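Local atomic coordinates of angiopoietin-related protein 6 (PDB entry 6Y43), a protein that is an angiopoietin-like factor whose fibrinogen-like globular domain binds calcium and probably mediates recognition of partner molecules. Residues T63-Y68 with V151-D156. Residues are numbered along the deposited sequence; the frame is centred on the assembly and turned at random.
With CA (calcium ion), chain B; EDO (1,2-ethanediol), chain D.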
loop_
_atom_site.group_PDB
_atom_site.type_symbol
_atom_site.label_atom_id
_atom_site.label_comp_id
_atom_site.label_asym_id
_atom_site.label_seq_id
_atom_site.Cartn_x
_atom_site.Cartn_y
_atom_site.Cartn_z
ATOM N N THR A 63 7.748 9.507 -8.610
ATOM C CA THR A 63 8.119 10.724 -7.886
ATOM C C THR A 63 9.292 10.459 -6.946
ATOM O O THR A 63 9.812 9.355 -6.881
ATOM C CB THR A 63 6.918 11.305 -7.127
ATOM O OG1 THR A 63 7.267 12.574 -6.556
ATOM C CG2 THR A 63 6.448 10.380 -6.033
ATOM N N THR A 64 9.667 11.500 -6.195
ATOM C CA THR A 64 10.950 11.579 -5.496
ATOM C C THR A 64 10.991 10.694 -4.254
ATOM O O THR A 64 9.968 10.422 -3.622
ATOM C CB THR A 64 11.253 13.019 -5.051
ATOM O OG1 THR A 64 10.352 13.437 -4.020
ATOM C CG2 THR A 64 11.141 14.007 -6.215
ATOM N N TRP A 65 12.210 10.293 -3.874
ATOM C CA TRP A 65 12.407 9.643 -2.579
ATOM C C TRP A 65 11.759 10.456 -1.462
ATOM O O TRP A 65 11.053 9.917 -0.612
ATOM C CB TRP A 65 13.905 9.448 -2.292
ATOM C CG TRP A 65 14.153 8.899 -0.922
ATOM C CD1 TRP A 65 14.496 9.608 0.188
ATOM C CD2 TRP A 65 14.072 7.518 -0.509
ATOM N NE1 TRP A 65 14.623 8.770 1.262
ATOM C CE2 TRP A 65 14.375 7.478 0.861
ATOM C CE3 TRP A 65 13.772 6.313 -1.169
ATOM C CZ2 TRP A 65 14.401 6.280 1.587
ATOM C CZ3 TRP A 65 13.808 5.129 -0.446
ATOM C CH2 TRP A 65 14.101 5.119 0.914
ATOM N N GLN A 66 11.973 11.770 -1.452
ATOM C CA GLN A 66 11.389 12.578 -0.386
ATOM C C GLN A 66 9.865 12.454 -0.362
ATOM O O GLN A 66 9.248 12.456 0.710
ATOM C CB GLN A 66 11.802 14.037 -0.554
ATOM C CG GLN A 66 11.236 14.983 0.512
ATOM C CD GLN A 66 11.565 14.547 1.935
ATOM O OE1 GLN A 66 12.669 14.083 2.217
ATOM N NE2 GLN A 66 10.603 14.692 2.834
ATOM N N HIS A 67 9.236 12.412 -1.539
ATOM C CA HIS A 67 7.780 12.263 -1.574
ATOM C C HIS A 67 7.367 10.865 -1.128
ATOM O O HIS A 67 6.397 10.713 -0.381
ATOM C CB HIS A 67 7.245 12.590 -2.970
ATOM C CG HIS A 67 7.173 14.064 -3.243
ATOM N ND1 HIS A 67 7.878 14.669 -4.260
ATOM C CD2 HIS A 67 6.527 15.058 -2.595
ATOM C CE1 HIS A 67 7.652 15.972 -4.240
ATOM N NE2 HIS A 67 6.834 16.234 -3.239
ATOM N N TYR A 68 8.103 9.827 -1.535
ATOM C CA TYR A 68 7.802 8.492 -1.027
ATOM C C TYR A 68 8.000 8.411 0.482
ATOM O O TYR A 68 7.283 7.663 1.162
ATOM C CB TYR A 68 8.658 7.428 -1.757
ATOM C CG TYR A 68 7.917 6.897 -2.953
ATOM C CD1 TYR A 68 6.875 5.984 -2.790
ATOM C CD2 TYR A 68 8.173 7.364 -4.227
ATOM C CE1 TYR A 68 6.124 5.535 -3.860
ATOM C CE2 TYR A 68 7.434 6.912 -5.310
ATOM C CZ TYR A 68 6.395 6.009 -5.119
ATOM O OH TYR A 68 5.642 5.559 -6.170
ATOM N N VAL A 151 13.892 5.743 -8.520
ATOM C CA VAL A 151 14.757 5.765 -9.706
ATOM C C VAL A 151 16.182 6.270 -9.404
ATOM O O VAL A 151 17.162 5.766 -9.980
ATOM C CB VAL A 151 14.072 6.568 -10.833
ATOM C CG1 VAL A 151 14.006 8.036 -10.489
ATOM C CG2 VAL A 151 14.821 6.356 -12.147
ATOM N N ASP A 152 16.341 7.187 -8.460
ATOM C CA ASP A 152 17.687 7.670 -8.141
ATOM C C ASP A 152 18.338 6.888 -7.005
ATOM O O ASP A 152 19.511 7.147 -6.676
ATOM C CB ASP A 152 17.673 9.180 -7.837
ATOM C CG ASP A 152 17.058 9.547 -6.483
ATOM O OD1 ASP A 152 16.579 8.681 -5.726
ATOM O OD2 ASP A 152 17.072 10.765 -6.174
ATOM N N ARG A 153 17.617 5.902 -6.438
ATOM C CA ARG A 153 18.097 5.085 -5.329
ATOM C C ARG A 153 17.847 3.636 -5.727
ATOM O O ARG A 153 16.910 2.981 -5.250
ATOM C CB ARG A 153 17.423 5.445 -4.050
ATOM C CG ARG A 153 18.061 6.661 -3.355
ATOM C CD ARG A 153 17.056 7.172 -2.406
ATOM N NE ARG A 153 17.441 8.270 -1.522
ATOM C CZ ARG A 153 17.508 9.544 -1.885
ATOM N NH1 ARG A 153 17.337 9.909 -3.152
ATOM N NH2 ARG A 153 17.774 10.460 -0.969
ATOM N N ASP A 154 18.704 3.137 -6.611
ATOM C CA ASP A 154 18.632 1.757 -7.092
ATOM C C ASP A 154 19.263 0.852 -6.046
ATOM O O ASP A 154 20.485 0.740 -5.951
ATOM C CB ASP A 154 19.324 1.625 -8.444
ATOM C CG ASP A 154 19.326 0.195 -8.990
ATOM O OD1 ASP A 154 18.943 -0.741 -8.250
ATOM O OD2 ASP A 154 19.739 0.028 -10.154
ATOM N N ARG A 155 18.418 0.201 -5.255
ATOM C CA ARG A 155 18.828 -0.736 -4.223
ATOM C C ARG A 155 18.356 -2.146 -4.531
ATOM O O ARG A 155 18.374 -3.012 -3.654
ATOM C CB ARG A 155 18.265 -0.295 -2.881
ATOM C CG ARG A 155 18.751 1.051 -2.521
ATOM C CD ARG A 155 17.882 1.725 -1.503
ATOM N NE ARG A 155 18.620 2.864 -0.973
ATOM C CZ ARG A 155 18.067 3.886 -0.351
ATOM N NH1 ARG A 155 16.748 3.922 -0.174
ATOM N NH2 ARG A 155 18.842 4.864 0.096
ATOM N N ASP A 156 17.884 -2.370 -5.745
ATOM C CA ASP A 156 17.236 -3.628 -6.054
ATOM C C ASP A 156 18.290 -4.697 -6.355
ATOM O O ASP A 156 19.508 -4.500 -6.233
ATOM C CB ASP A 156 16.243 -3.434 -7.199
ATOM C CG ASP A 156 16.902 -3.022 -8.509
ATOM O OD1 ASP A 156 17.973 -3.575 -8.870
ATOM O OD2 ASP A 156 16.313 -2.181 -9.222
HETATM CA CA CA B . 19.698 -2.480 -9.921
HETATM C C1 EDO D . 10.068 6.464 -8.818
HETATM O O1 EDO D . 11.063 5.462 -8.581
HETATM C C2 EDO D . 10.749 7.734 -9.337
HETATM O O2 EDO D . 11.652 8.210 -8.325
HETATM O O HOH W 1 20.999 -3.334 -8.089
HETATM O O HOH W 2 21.866 -2.026 -10.936
#
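Trp-65 lies against Arg-153 and Arg-155, and the chain reaches it through two threonines. Thr-63 O accepts from O2 of a 1,2-ethanediol, likely a crystallisation additive, which Val-151 N also meets weakly. Thr-64 suits an N-cap because its short hydroxyl can turn back on the helix: OG1 accepts from His-67 N at 2.9 Å. That start places Trp-65 in the first helical turn, with CG anti to the backbone N (chi1 175°), so that its large flat indole offers a face to planar cations, while NE1 hydrogen-bonds Glu-121 OE2. The guanidinium of Arg-153 lies flat on one face, planes 3° apart, with NE 3.4 Å from Trp-65 CG, an off-centre cation-pi stack over the pyrrole part. Asp-152 OD1, near the guanidinium plane, receives Arg-153 NH1 at 3.0 Å in a salt bridge that helps hold this stacked orientation. Arg-155 makes a cation-pi contact with the benzene part, its plane almost perpendicular to the ring and NH1 3.1 Å from Trp-65 CH2. An alanine in place of Trp-65 would probably leave both guanidinium groups without their aromatic partner and Glu-121 without its indole N-H. Beyond, Asp-154 (both oxygens) and Asp-156 give calcium the hard carboxylate ligands it favours, completed by Tyr-158 O, Gly-160 O and two waters. The contact thus joins helix 65-70, which leads into strand 72-73, to the calcium-binding loop between strand 127-133 and helix 162-166.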